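Local coordinates for protein branched-chain amino acid aminotransferase (Thermoproteus uzoniensis, PDB 5CE8) that probably transfers the amino group of leucine, isoleucine or valine to 2-oxoglutarate, using pyridoxal 5'-phosphate as cofactor, at residues 222-227 / 256-261; 44-49 / 62-67; 208-213 / 235-240; 194-199 / 217-222; 140-145 / 263-268. One frame throughout, in Å; residues are numbered along the deposited sequence.

Contact 1 (222-227 / 256-261). With PLP (pyridoxal-5'-phosphate), chain D.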
# COMPACT_ATOMS: atom_id res chain seq x y z
N GLY A 222 -0.44 25.52 2.56
CA GLY A 222 0.24 26.73 2.30
C GLY A 222 -0.74 27.88 2.50
O GLY A 222 -1.96 27.77 2.19
N ILE A 223 -0.16 28.95 2.95
CA ILE A 223 -0.78 30.24 3.09
C ILE A 223 -0.84 30.95 1.73
O ILE A 223 -1.75 31.73 1.52
CB ILE A 223 -0.04 31.07 4.13
CG1 ILE A 223 -0.46 30.48 5.48
CG2 ILE A 223 -0.44 32.56 4.07
CD1 ILE A 223 0.29 30.91 6.70
N THR A 224 0.09 30.71 0.83
CA THR A 224 -0.08 31.16 -0.53
C THR A 224 -1.25 30.42 -1.19
O THR A 224 -2.08 31.04 -1.87
CB THR A 224 1.24 30.99 -1.33
OG1 THR A 224 2.32 31.64 -0.60
CG2 THR A 224 1.09 31.67 -2.67
N ARG A 225 -1.33 29.13 -0.89
CA ARG A 225 -2.47 28.26 -1.32
C ARG A 225 -3.78 28.84 -0.83
O ARG A 225 -4.73 29.00 -1.64
CB ARG A 225 -2.21 26.84 -0.90
CG ARG A 225 -3.40 25.86 -1.10
CD ARG A 225 -3.08 24.58 -0.41
NE ARG A 225 -4.08 23.54 -0.71
CZ ARG A 225 -5.22 23.37 -0.07
NH1 ARG A 225 -5.58 24.16 0.96
NH2 ARG A 225 -6.03 22.44 -0.53
N GLU A 226 -3.82 29.20 0.47
CA GLU A 226 -4.98 29.73 1.05
C GLU A 226 -5.32 31.08 0.38
O GLU A 226 -6.48 31.34 -0.02
CB GLU A 226 -4.82 29.90 2.55
CG GLU A 226 -6.11 30.19 3.31
CD GLU A 226 -5.87 30.46 4.78
OE1 GLU A 226 -5.24 29.59 5.49
OE2 GLU A 226 -6.34 31.50 5.25
N THR A 227 -4.32 31.93 0.21
CA THR A 227 -4.58 33.19 -0.56
C THR A 227 -5.20 32.94 -1.94
O THR A 227 -6.18 33.65 -2.34
CB THR A 227 -3.26 34.01 -0.60
OG1 THR A 227 -2.83 34.17 0.77
CG2 THR A 227 -3.42 35.26 -1.23
N PHE A 256 0.33 25.61 -12.24
CA PHE A 256 1.22 26.50 -11.50
C PHE A 256 1.50 26.03 -10.06
O PHE A 256 0.69 25.38 -9.41
CB PHE A 256 0.69 27.95 -11.52
CG PHE A 256 -0.66 28.19 -10.90
CD1 PHE A 256 -1.81 27.98 -11.62
CD2 PHE A 256 -0.79 28.69 -9.60
CE1 PHE A 256 -3.10 28.29 -11.10
CE2 PHE A 256 -2.04 29.00 -9.10
CZ PHE A 256 -3.21 28.74 -9.81
N PHE A 257 2.67 26.43 -9.60
CA PHE A 257 3.13 26.29 -8.23
C PHE A 257 2.89 27.61 -7.49
O PHE A 257 2.95 28.73 -8.07
CB PHE A 257 4.63 26.16 -8.18
CG PHE A 257 5.18 24.84 -8.62
CD1 PHE A 257 4.87 23.70 -7.96
CD2 PHE A 257 6.09 24.76 -9.73
CE1 PHE A 257 5.45 22.50 -8.32
CE2 PHE A 257 6.63 23.56 -10.10
CZ PHE A 257 6.32 22.41 -9.39
N VAL A 258 2.64 27.47 -6.17
CA VAL A 258 2.41 28.59 -5.26
C VAL A 258 3.22 28.30 -3.98
O VAL A 258 3.39 27.09 -3.60
CB VAL A 258 0.92 28.91 -4.98
CG1 VAL A 258 0.16 29.04 -6.29
CG2 VAL A 258 0.28 27.85 -4.14
N GLY A 259 3.77 29.39 -3.41
CA GLY A 259 4.52 29.33 -2.20
C GLY A 259 5.05 30.70 -1.90
O GLY A 259 5.08 31.58 -2.79
N THR A 260 5.47 30.88 -0.63
CA THR A 260 5.89 32.14 -0.19
C THR A 260 7.03 32.53 -1.10
O THR A 260 6.96 33.63 -1.67
CB THR A 260 6.23 32.19 1.31
OG1 THR A 260 5.01 32.16 2.07
CG2 THR A 260 6.99 33.52 1.70
N ALA A 261 8.06 31.66 -1.27
CA ALA A 261 9.23 31.98 -2.08
C ALA A 261 8.89 31.93 -3.55
O ALA A 261 9.37 32.73 -4.34
CB ALA A 261 10.41 31.03 -1.79
N1 PLP D . 4.72 22.96 0.44
C2 PLP D . 5.58 22.57 1.37
C2A PLP D . 6.06 21.16 1.43
C3 PLP D . 6.16 23.53 2.30
O3 PLP D . 7.13 23.13 3.21
C4 PLP D . 5.71 24.95 2.21
C4A PLP D . 6.22 26.04 3.14
C5 PLP D . 4.71 25.25 1.14
C6 PLP D . 4.28 24.18 0.31
C5A PLP D . 4.17 26.61 0.83
O4P PLP D . 3.60 27.22 1.93
P PLP D . 3.47 28.79 1.95
O1P PLP D . 4.89 29.44 1.80
O2P PLP D . 2.45 29.14 0.97
O3P PLP D . 3.04 29.20 3.33

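Contact 2 (44-49 / 62-67). With PLP (pyridoxal-5'-phosphate), chain D.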
# COMPACT_ATOMS: atom_id res chain seq x y z
N GLU A 44 9.36 28.52 9.35
CA GLU A 44 8.44 29.28 8.50
C GLU A 44 9.15 30.03 7.39
O GLU A 44 10.39 30.16 7.36
CB GLU A 44 7.66 30.30 9.31
CG GLU A 44 6.38 29.78 9.94
CD GLU A 44 5.39 29.26 8.91
OE1 GLU A 44 4.67 28.30 9.24
OE2 GLU A 44 5.40 29.81 7.80
N GLY A 45 8.36 30.59 6.49
CA GLY A 45 8.91 31.39 5.39
C GLY A 45 7.92 32.52 5.26
O GLY A 45 6.72 32.27 5.25
N ILE A 46 8.43 33.74 5.36
CA ILE A 46 7.55 34.91 5.31
C ILE A 46 8.21 35.91 4.43
O ILE A 46 9.41 36.14 4.57
CB ILE A 46 7.32 35.55 6.66
CG1 ILE A 46 6.85 34.48 7.68
CG2 ILE A 46 6.33 36.72 6.50
CD1 ILE A 46 6.78 34.95 9.17
N ARG A 47 7.43 36.53 3.55
CA ARG A 47 7.97 37.64 2.76
C ARG A 47 7.52 39.01 3.19
O ARG A 47 6.44 39.19 3.74
CB ARG A 47 7.66 37.46 1.28
CG ARG A 47 8.61 36.51 0.59
CD ARG A 47 8.17 36.19 -0.82
NE ARG A 47 8.86 37.10 -1.62
CZ ARG A 47 9.63 36.84 -2.65
NH1 ARG A 47 9.72 35.63 -3.21
NH2 ARG A 47 10.25 37.90 -3.17
N ALA A 48 8.37 40.00 2.88
CA ALA A 48 8.03 41.38 3.05
C ALA A 48 8.29 41.95 1.75
O ALA A 48 9.30 41.64 1.14
CB ALA A 48 8.91 42.03 4.08
N TYR A 49 7.40 42.84 1.34
CA TYR A 49 7.55 43.50 0.07
C TYR A 49 7.53 45.07 0.19
O TYR A 49 6.70 45.67 0.86
CB TYR A 49 6.40 43.13 -0.80
CG TYR A 49 6.29 41.70 -1.24
CD1 TYR A 49 6.81 41.31 -2.47
CD2 TYR A 49 5.55 40.78 -0.53
CE1 TYR A 49 6.65 40.03 -2.97
CE2 TYR A 49 5.36 39.48 -1.04
CZ TYR A 49 5.92 39.12 -2.24
OH TYR A 49 5.73 37.87 -2.76
N ASP A 62 -0.60 34.99 10.42
CA ASP A 62 -1.00 33.67 9.99
C ASP A 62 0.26 32.73 10.01
O ASP A 62 0.14 31.56 10.33
CB ASP A 62 -1.62 33.71 8.61
CG ASP A 62 -3.00 34.36 8.57
OD1 ASP A 62 -3.83 34.17 9.45
OD2 ASP A 62 -3.31 34.99 7.60
N HIS A 63 1.45 33.24 9.61
CA HIS A 63 2.67 32.45 9.59
C HIS A 63 3.13 32.09 10.97
O HIS A 63 3.58 30.97 11.19
CB HIS A 63 3.78 33.15 8.79
CG HIS A 63 3.62 32.96 7.32
ND1 HIS A 63 4.11 31.83 6.68
CD2 HIS A 63 3.00 33.71 6.36
CE1 HIS A 63 3.85 31.93 5.38
NE2 HIS A 63 3.16 33.03 5.16
N MET A 64 3.11 33.07 11.87
CA MET A 64 3.42 32.75 13.22
C MET A 64 2.41 31.84 13.90
O MET A 64 2.82 30.97 14.69
CB MET A 64 3.67 33.99 14.03
CG MET A 64 4.94 34.80 13.50
SD MET A 64 6.38 33.72 13.35
CE MET A 64 7.60 34.96 12.95
N GLU A 65 1.13 31.99 13.65
CA GLU A 65 0.17 31.01 14.19
C GLU A 65 0.50 29.60 13.71
O GLU A 65 0.43 28.65 14.45
CB GLU A 65 -1.25 31.47 13.87
CG GLU A 65 -1.59 32.70 14.75
CD GLU A 65 -3.04 33.16 14.72
OE1 GLU A 65 -3.84 32.57 13.93
OE2 GLU A 65 -3.41 34.10 15.52
N ARG A 66 0.89 29.48 12.43
CA ARG A 66 1.18 28.18 11.85
C ARG A 66 2.50 27.59 12.42
O ARG A 66 2.54 26.38 12.64
CB ARG A 66 1.24 28.20 10.28
CG ARG A 66 1.45 26.85 9.74
CD ARG A 66 1.47 26.80 8.22
NE ARG A 66 2.62 27.49 7.65
CZ ARG A 66 2.77 27.73 6.33
NH1 ARG A 66 1.86 27.33 5.46
NH2 ARG A 66 3.86 28.35 5.87
N LEU A 67 3.52 28.42 12.69
CA LEU A 67 4.74 27.94 13.41
C LEU A 67 4.38 27.17 14.70
O LEU A 67 4.98 26.09 15.02
CB LEU A 67 5.68 29.12 13.81
CG LEU A 67 7.15 28.81 14.18
CD1 LEU A 67 8.04 28.49 12.95
CD2 LEU A 67 7.80 29.86 15.01
N1 PLP D . 4.72 22.96 0.44
C2 PLP D . 5.58 22.57 1.37
C2A PLP D . 6.06 21.16 1.43
C3 PLP D . 6.16 23.53 2.30
O3 PLP D . 7.13 23.13 3.21
C4 PLP D . 5.71 24.95 2.21
C4A PLP D . 6.22 26.04 3.14
C5 PLP D . 4.71 25.25 1.14
C6 PLP D . 4.28 24.18 0.31
C5A PLP D . 4.17 26.61 0.83
O4P PLP D . 3.60 27.22 1.93
P PLP D . 3.47 28.79 1.95
O1P PLP D . 4.89 29.44 1.80
O2P PLP D . 2.45 29.14 0.97
O3P PLP D . 3.04 29.20 3.33

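Contact 3 (208-213 / 235-240)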
# COMPACT_ATOMS: atom_id res chain seq x y z
N GLY A 208 -11.72 24.86 -17.16
CA GLY A 208 -12.24 26.07 -16.53
C GLY A 208 -12.30 25.98 -15.06
O GLY A 208 -12.81 26.89 -14.41
N VAL A 209 -11.82 24.88 -14.50
CA VAL A 209 -11.90 24.70 -13.10
C VAL A 209 -10.51 24.54 -12.54
O VAL A 209 -9.70 23.67 -12.98
CB VAL A 209 -12.67 23.42 -12.77
CG1 VAL A 209 -12.64 23.28 -11.27
CG2 VAL A 209 -14.10 23.51 -13.32
N LEU A 210 -10.28 25.32 -11.49
CA LEU A 210 -9.03 25.32 -10.79
C LEU A 210 -9.13 24.13 -9.78
O LEU A 210 -10.15 23.92 -9.03
CB LEU A 210 -8.92 26.68 -10.16
CG LEU A 210 -7.70 27.29 -9.51
CD1 LEU A 210 -6.62 27.33 -10.53
CD2 LEU A 210 -8.09 28.67 -9.06
N MET A 211 -8.10 23.30 -9.81
CA MET A 211 -8.04 22.13 -8.90
C MET A 211 -6.73 22.11 -8.14
O MET A 211 -5.67 22.35 -8.69
CB MET A 211 -8.15 20.82 -9.70
CG MET A 211 -9.43 20.68 -10.44
SD MET A 211 -9.28 19.24 -11.54
CE MET A 211 -9.49 17.89 -10.39
N THR A 212 -6.81 21.78 -6.87
CA THR A 212 -5.61 21.68 -5.98
C THR A 212 -5.72 20.48 -5.03
O THR A 212 -6.82 20.15 -4.63
CB THR A 212 -5.32 22.98 -5.22
OG1 THR A 212 -3.92 23.07 -4.86
CG2 THR A 212 -6.23 23.17 -3.99
N PRO A 213 -4.61 19.74 -4.76
CA PRO A 213 -4.81 18.59 -3.95
C PRO A 213 -5.29 19.04 -2.59
O PRO A 213 -4.82 20.08 -2.05
CB PRO A 213 -3.40 17.99 -3.83
CG PRO A 213 -2.73 18.37 -5.11
CD PRO A 213 -3.28 19.76 -5.34
N LEU A 235 -12.55 36.23 -7.69
CA LEU A 235 -12.60 36.33 -9.14
C LEU A 235 -13.69 35.50 -9.79
O LEU A 235 -13.93 35.55 -11.03
CB LEU A 235 -11.29 35.92 -9.65
CG LEU A 235 -10.18 36.93 -9.29
CD1 LEU A 235 -8.98 36.44 -10.04
CD2 LEU A 235 -10.48 38.42 -9.60
N GLY A 236 -14.41 34.75 -9.01
CA GLY A 236 -15.39 33.84 -9.67
C GLY A 236 -14.92 32.57 -10.36
O GLY A 236 -15.70 31.86 -11.10
N ILE A 237 -13.71 32.20 -10.05
CA ILE A 237 -13.15 31.01 -10.62
C ILE A 237 -13.55 29.77 -9.77
O ILE A 237 -13.22 29.65 -8.58
CB ILE A 237 -11.64 31.07 -10.75
CG1 ILE A 237 -11.20 32.31 -11.50
CG2 ILE A 237 -11.14 29.87 -11.55
CD1 ILE A 237 -9.74 32.74 -11.22
N PRO A 238 -14.28 28.84 -10.40
CA PRO A 238 -14.67 27.63 -9.70
C PRO A 238 -13.44 26.81 -9.24
O PRO A 238 -12.46 26.76 -9.95
CB PRO A 238 -15.54 26.89 -10.75
CG PRO A 238 -15.72 27.82 -11.89
CD PRO A 238 -14.63 28.83 -11.84
N LEU A 239 -13.42 26.37 -7.99
CA LEU A 239 -12.27 25.77 -7.39
C LEU A 239 -12.64 24.47 -6.68
O LEU A 239 -13.65 24.38 -5.96
CB LEU A 239 -11.60 26.70 -6.39
CG LEU A 239 -10.27 26.09 -5.88
CD1 LEU A 239 -9.18 27.10 -5.91
CD2 LEU A 239 -10.48 25.50 -4.48
N LEU A 240 -11.81 23.44 -6.86
CA LEU A 240 -12.12 22.14 -6.24
C LEU A 240 -10.82 21.68 -5.62
O LEU A 240 -9.76 21.75 -6.30
CB LEU A 240 -12.53 21.14 -7.28
CG LEU A 240 -13.91 21.33 -7.84
CD1 LEU A 240 -14.02 20.51 -9.13
CD2 LEU A 240 -15.02 21.01 -6.80

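Contact 4 (194-199 / 217-222). With PLP (pyridoxal-5'-phosphate), chain D.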
# COMPACT_ATOMS: atom_id res chain seq x y z
N VAL A 194 -0.64 13.31 -7.23
CA VAL A 194 0.25 14.55 -7.18
C VAL A 194 -0.03 15.32 -5.89
O VAL A 194 -1.18 15.65 -5.55
CB VAL A 194 -0.04 15.45 -8.42
CG1 VAL A 194 0.72 16.82 -8.39
CG2 VAL A 194 0.33 14.76 -9.69
N VAL A 195 0.99 15.69 -5.14
CA VAL A 195 0.72 16.52 -4.00
C VAL A 195 1.47 17.87 -3.88
O VAL A 195 0.87 18.85 -3.46
CB VAL A 195 0.77 15.76 -2.68
CG1 VAL A 195 -0.45 14.89 -2.54
CG2 VAL A 195 2.02 14.91 -2.56
N GLU A 196 2.72 17.90 -4.20
CA GLU A 196 3.61 19.03 -3.77
C GLU A 196 4.70 19.24 -4.81
O GLU A 196 5.02 18.30 -5.53
CB GLU A 196 4.23 18.65 -2.49
CG GLU A 196 3.44 18.78 -1.21
CD GLU A 196 3.39 20.16 -0.67
OE1 GLU A 196 4.17 21.01 -1.09
OE2 GLU A 196 2.59 20.42 0.21
N GLY A 197 5.31 20.44 -4.88
CA GLY A 197 6.61 20.58 -5.44
C GLY A 197 7.54 20.29 -4.27
O GLY A 197 7.10 20.06 -3.13
N SER A 198 8.81 20.44 -4.42
CA SER A 198 9.70 20.31 -3.25
C SER A 198 9.38 21.28 -2.12
O SER A 198 9.43 20.93 -0.93
CB SER A 198 11.18 20.36 -3.67
OG SER A 198 11.63 21.63 -4.13
N GLY A 199 9.03 22.48 -2.48
CA GLY A 199 8.66 23.49 -1.55
C GLY A 199 7.46 24.34 -1.97
O GLY A 199 7.48 25.53 -1.71
N ASP A 217 -4.29 14.81 1.45
CA ASP A 217 -3.46 14.07 0.54
C ASP A 217 -1.95 13.99 0.96
O ASP A 217 -1.20 13.24 0.36
CB ASP A 217 -3.62 14.52 -0.91
CG ASP A 217 -4.76 13.72 -1.69
OD1 ASP A 217 -5.60 13.06 -1.05
OD2 ASP A 217 -4.82 13.84 -2.94
N GLY A 218 -1.53 14.77 1.97
CA GLY A 218 -0.17 14.82 2.33
C GLY A 218 0.51 16.16 2.05
O GLY A 218 1.63 16.16 2.06
N ILE A 219 -0.22 17.27 1.81
CA ILE A 219 0.37 18.63 1.58
C ILE A 219 0.70 19.35 2.87
O ILE A 219 0.20 18.97 3.98
CB ILE A 219 -0.52 19.55 0.69
CG1 ILE A 219 -1.92 19.78 1.32
CG2 ILE A 219 -0.77 18.91 -0.68
CD1 ILE A 219 -2.71 20.90 0.71
N LEU A 220 1.60 20.33 2.76
CA LEU A 220 1.61 21.36 3.75
C LEU A 220 0.53 22.39 3.30
O LEU A 220 0.44 22.67 2.10
CB LEU A 220 3.01 21.93 3.82
CG LEU A 220 2.94 22.89 5.01
CD1 LEU A 220 3.96 22.41 6.02
CD2 LEU A 220 3.00 24.31 4.57
N GLU A 221 -0.33 22.78 4.23
CA GLU A 221 -1.40 23.80 4.05
C GLU A 221 -0.79 25.19 3.80
O GLU A 221 -0.64 25.94 4.69
CB GLU A 221 -2.35 23.83 5.24
CG GLU A 221 -3.58 24.75 4.98
CD GLU A 221 -4.66 24.61 6.04
OE1 GLU A 221 -4.44 23.91 7.06
OE2 GLU A 221 -5.74 25.25 5.89
N GLY A 222 -0.44 25.52 2.56
CA GLY A 222 0.24 26.73 2.30
C GLY A 222 -0.74 27.88 2.50
O GLY A 222 -1.96 27.77 2.19
N1 PLP D . 4.72 22.96 0.44
C2 PLP D . 5.58 22.57 1.37
C2A PLP D . 6.06 21.16 1.43
C3 PLP D . 6.16 23.53 2.30
O3 PLP D . 7.13 23.13 3.21
C4 PLP D . 5.71 24.95 2.21
C4A PLP D . 6.22 26.04 3.14
C5 PLP D . 4.71 25.25 1.14
C6 PLP D . 4.28 24.18 0.31
C5A PLP D . 4.17 26.61 0.83
O4P PLP D . 3.60 27.22 1.93
P PLP D . 3.47 28.79 1.95
O1P PLP D . 4.89 29.44 1.80
O2P PLP D . 2.45 29.14 0.97
O3P PLP D . 3.04 29.20 3.33
O HOH W 1 -3.76 14.89 -4.99

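Contact 5 (140-145 / 263-268)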
# COMPACT_ATOMS: atom_id res chain seq x y z
N GLU A 140 8.51 33.69 -15.86
CA GLU A 140 7.87 33.25 -17.10
C GLU A 140 7.46 31.79 -17.15
O GLU A 140 6.83 31.41 -18.11
CB GLU A 140 8.70 33.60 -18.36
CG GLU A 140 9.96 32.80 -18.58
CD GLU A 140 11.01 33.08 -17.54
OE1 GLU A 140 10.87 34.11 -16.81
OE2 GLU A 140 11.98 32.29 -17.46
N GLY A 141 7.82 30.98 -16.14
CA GLY A 141 7.46 29.57 -16.09
C GLY A 141 8.64 28.61 -15.97
O GLY A 141 9.72 28.87 -16.42
N VAL A 142 8.41 27.51 -15.37
CA VAL A 142 9.44 26.52 -15.09
C VAL A 142 9.06 25.15 -15.67
O VAL A 142 7.96 24.93 -16.00
CB VAL A 142 9.60 26.35 -13.59
CG1 VAL A 142 10.21 27.63 -12.93
CG2 VAL A 142 8.34 25.94 -12.95
N ARG A 143 10.04 24.28 -15.86
CA ARG A 143 9.85 22.95 -16.43
C ARG A 143 9.94 22.08 -15.21
O ARG A 143 10.87 22.26 -14.39
CB ARG A 143 10.94 22.67 -17.46
CG ARG A 143 10.95 23.66 -18.63
CD ARG A 143 11.90 23.31 -19.73
NE ARG A 143 13.24 23.59 -19.27
CZ ARG A 143 14.10 22.72 -18.72
NH1 ARG A 143 13.84 21.43 -18.56
NH2 ARG A 143 15.26 23.19 -18.30
N ALA A 144 8.99 21.18 -15.08
CA ALA A 144 8.93 20.29 -13.97
C ALA A 144 8.98 18.80 -14.34
O ALA A 144 8.68 18.41 -15.47
CB ALA A 144 7.70 20.65 -13.15
N ALA A 145 9.53 17.99 -13.43
CA ALA A 145 9.65 16.58 -13.57
C ALA A 145 8.95 15.91 -12.41
O ALA A 145 9.10 16.28 -11.25
CB ALA A 145 11.09 16.14 -13.66
N GLU A 263 5.91 32.49 -4.98
CA GLU A 263 4.78 33.37 -5.39
C GLU A 263 3.84 32.50 -6.27
O GLU A 263 3.35 31.46 -5.77
CB GLU A 263 5.33 34.64 -6.03
CG GLU A 263 6.36 35.33 -5.08
CD GLU A 263 6.92 36.67 -5.56
OE1 GLU A 263 7.08 37.64 -4.78
OE2 GLU A 263 7.27 36.73 -6.74
N ILE A 264 3.55 32.92 -7.48
CA ILE A 264 2.66 32.18 -8.42
C ILE A 264 3.53 31.95 -9.62
O ILE A 264 3.82 32.90 -10.34
CB ILE A 264 1.41 33.03 -8.86
CG1 ILE A 264 0.76 33.77 -7.65
CG2 ILE A 264 0.36 32.16 -9.58
CD1 ILE A 264 0.24 32.88 -6.54
N THR A 265 3.99 30.71 -9.82
CA THR A 265 4.91 30.42 -10.92
C THR A 265 4.14 29.47 -11.82
O THR A 265 3.76 28.39 -11.35
CB THR A 265 6.20 29.82 -10.36
OG1 THR A 265 6.87 30.79 -9.56
CG2 THR A 265 7.12 29.30 -11.47
N PRO A 266 3.88 29.87 -13.10
CA PRO A 266 3.40 28.98 -14.18
C PRO A 266 4.31 27.73 -14.34
O PRO A 266 5.54 27.87 -14.30
CB PRO A 266 3.59 29.85 -15.46
CG PRO A 266 3.63 31.21 -15.02
CD PRO A 266 4.31 31.17 -13.67
N ILE A 267 3.73 26.57 -14.57
CA ILE A 267 4.46 25.38 -14.95
C ILE A 267 4.27 25.19 -16.50
O ILE A 267 3.18 24.95 -16.91
CB ILE A 267 3.97 24.17 -14.13
CG1 ILE A 267 4.34 24.37 -12.69
CG2 ILE A 267 4.72 22.93 -14.55
CD1 ILE A 267 3.49 23.60 -11.73
N ILE A 268 5.30 25.39 -17.31
CA ILE A 268 5.12 25.31 -18.76
C ILE A 268 5.58 23.98 -19.37
O ILE A 268 5.42 23.75 -20.54
CB ILE A 268 5.74 26.51 -19.51
CG1 ILE A 268 7.22 26.68 -19.18
CG2 ILE A 268 4.86 27.74 -19.23
CD1 ILE A 268 8.02 27.63 -20.10

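Contact 1 (222-227 / 256-261)
Thr224, in the first turn of helix 223-235, lays its methyl CG2 on Val258, with CG2 3.6 Å from Val258 CB, the two side chains running past each other in opposite senses. On the other branch, Thr224 OG1 sits beside the backbone of Gly259, where strand 254-259 ends. Its first torsion (chi1 -53°) puts CG2 anti to the backbone N, over the strand, and keeps OG1 beside that N, so that hydroxyl and amide reach the same phosphate oxygen. Val258 CG2 also rests against the backbone of Arg225, whose guanidinium leads off to Glu241. The two segments are joined polarly through the cofactor. PLP O2P takes Thr224 N at 2.8 Å and Thr224 OG1 at 3.0 Å; PLP O1P takes Thr260 OG1 at 2.7 Å and Thr260 N at 2.9 Å; PLP O3P takes Ile223 N at 3.2 Å. Gly222, the N-cap residue and without a side chain, lets its CA pack 3.4 Å from PLP O4P. A helix N terminus facing the phosphate would add a favourable dipole. The arrangement is the phosphate-binding cup of a class-IV PLP-dependent aminotransferase, built from a helix start and a strand end.

Contact 2 (44-49 / 62-67)
Glu44, Arg66 and His63 form a buried polar cluster between strand 41-50, at the irregular point around Glu44, and helix 60-74. In the salt bridge, Arg66 grips the carboxylate side-on with two nitrogens, one to each oxygen. Arg66 NE gives a nearly straight bond (175°) to Glu44 OE1 at 2.7 Å, and Arg66 NH2 reaches Glu44 OE2 at 2.9 Å. Both oxygens use their syn lone pairs, and the two flat groups lie nearly coplanar, 23° apart. The bend of Arg66 at chi3 (66°), after an otherwise extended chain, turns the NE/NH2 edge onto the carboxylate.

The histidine bond is different in shape. His63 ND1 donates to Glu44 OE2 at 2.6 Å, and the oxygen lies in the ring plane, yet the ring meets it from well above the carboxylate plane. OE2 is thus gripped by two strong donors, with a weak third bond from Gly45 N.

Toward the cofactor, Arg66 NH2 also bonds PLP O3P at 2.8 Å, while the bond from Arg66 NH1 is weak; NH1 has a further partner in Glu221 O.

Apolar contacts flank the cluster. Ile46 CD1 lies 3.5 Å from His63 CB and 3.9 Å from Met64 CE, and Leu67 CD1 lies 3.7 Å from Glu44 CG.

Glu44 therefore acts as a second-shell residue: it fixes the rotation of the guanidinium that holds the phosphate and orients the imidazole of His63. Its negative charge probably offsets part of the positive charge gathered around the phosphate.

Contact 3 (208-213 / 235-240)
This is a parallel strand pairing at the margin of the mixed sheet, where strands 209-212 and 239-241 lie side by side and helix 223-235 makes the crossover of a beta-alpha-beta unit. Leu210 is paired with Leu239 and Met211 with Leu240. Three backbone bonds form the ladder: Leu210 N to Pro238 O at 3.0 Å, Leu240 N to Leu210 O at 2.8 Å, and Thr212 N to Leu240 O at 3.0 Å. Leu210 thus uses both its N-H and its carbonyl on the partner segment.

On the face carrying Leu210 and Leu239, the branch CD2 of Leu210 comes within 3.7 Å of Leu239 CD1, the two side chains crossing at a slant. With CG anti to the backbone N (chi1 -169°), Leu210 also brings CD2 4.1 Å from Ile237 CG2. Ala232 of the crossover helix touches both leucines, and Ile284 of helix 279-292 touches Leu210. On the other face, Val209 CG1 meets Leu240 CD1 at 3.8 Å, near the surface.

Before the strand, Gly236 closes helix 223-235 in a Schellman motif and turns the chain toward Ile237 and Pro238. Thr212 OG1 bonds Ile202 O of the neighbouring strand 201-206.

Polar exchange across this pairing is confined to backbone groups, while the side chains supply hydrocarbon: a layer packed under the helices on the Leu210 and Leu239 face, and on the other a patch in which Leu240 reaches the surface.

Contact 4 (194-199 / 217-222)
Glu196 and Leu220 make the direct polar link: Leu220 N donates to Glu196 OE2 at 2.7 Å, nearly in line with the C-O bond of the acceptor. The other carboxylate oxygen, Glu196 OE1, lies 2.5 Å from PLP N1, so the two oxygens of one carboxylate face the loop and the cofactor. The Glu196 chain is bent at chi2 (-80°), which folds the carboxylate back past Ile219 to meet the pyridine nitrogen at the ring edge, in the ring plane. A carboxylate this close would probably stabilise a protonated ring nitrogen.

A second polar link is indirect. One water donates to Val194 O at 2.7 Å and to Asp217 OD2, an oxygen that also bonds Ser243 OG.

Apolar contacts fill in between. Val195 CG1 packs 3.6 Å from Asp217 CB, and Val195 CB lies 4.0 Å from Ile219 CG2. Leu220 lies against the cofactor ring, with CB 3.6 Å from PLP C2 and CD2 3.7 Å from PLP C4; CG anti to the backbone N (chi1 -173°) carries the side chain out over the ring.

Val195 and Glu196 both face Met187, a classic beta bulge that breaks the regular alternation along strand 194-197. Around the pocket, Asn201 ND2 bonds Leu220 O.

A carboxylate at the pyridine nitrogen with an aliphatic side chain on the ring is the arrangement of the PLP site in fold-type IV aminotransferases.

Contact 5 (140-145 / 263-268)
Val142 and its neighbours across the sheet are joined by two backbone hydrogen bonds. Val142 N donates to Pro266 O at 3.1 Å, and Ile268 N donates to Val142 O at 3.0 Å, the parallel pairing of Val142 with Ile267. Gly141 CA adds a CA-H...O contact, 3.1 Å from the same Pro266 O, which therefore receives two approaches. The short strands 142-145 and 265-268 are strongly twisted against each other, crossing at -63°, and the pairing continues through backbone bonds of Ala144 to Glu269 and Asp271.

Gly141 has a positive phi (123°), and Ile268 lies along the bare backbone here, with CG1 4.0 Å from Gly141 C and 3.7 Å from Val142 O.

On the side of Val142 and Ile267, apolar groups gather. Val142 CG1 meets Thr265 CG2 at 3.8 Å, the two side chains at about a right angle. Thr265 (chi1 -65°) has its methyl anti to the backbone N, turned to Val142. Ile267 CG2 reaches Ala144 CB at 4.0 Å, and its side chain also packs on Ala255 and Phe257 of strand 254-259.

The contact thus meets Val142 with the methyl of Thr265 and the CG1 methylene of Ile267. The two branches of Thr265 divide the work: the methyl serves the apolar side of the sheet, while the hydroxyl is satisfied by Ala262 O.

In the fold
From the N terminus, contact 2 closes first, a short loop from strand 41-50 to helix 60-74, and ends before any other contact opens. Contact 5 then opens at strand 142-146 and returns 118 residues later at strand 265-270, enclosing the other three. Within it, contact 4 joins strand 194-197 to the loop before helix 223-235, and crosses contact 3, which spans that helix between strands 209-212 and 239-241. Contact 3 in turn crosses contact 1, from the helix start to strand 254-259. Contacts 4 and 1 share Gly222. Contacts 1, 2 and 4 converge on PLP, tying helix 60-74 beside the antiparallel sheet to the mixed sheet.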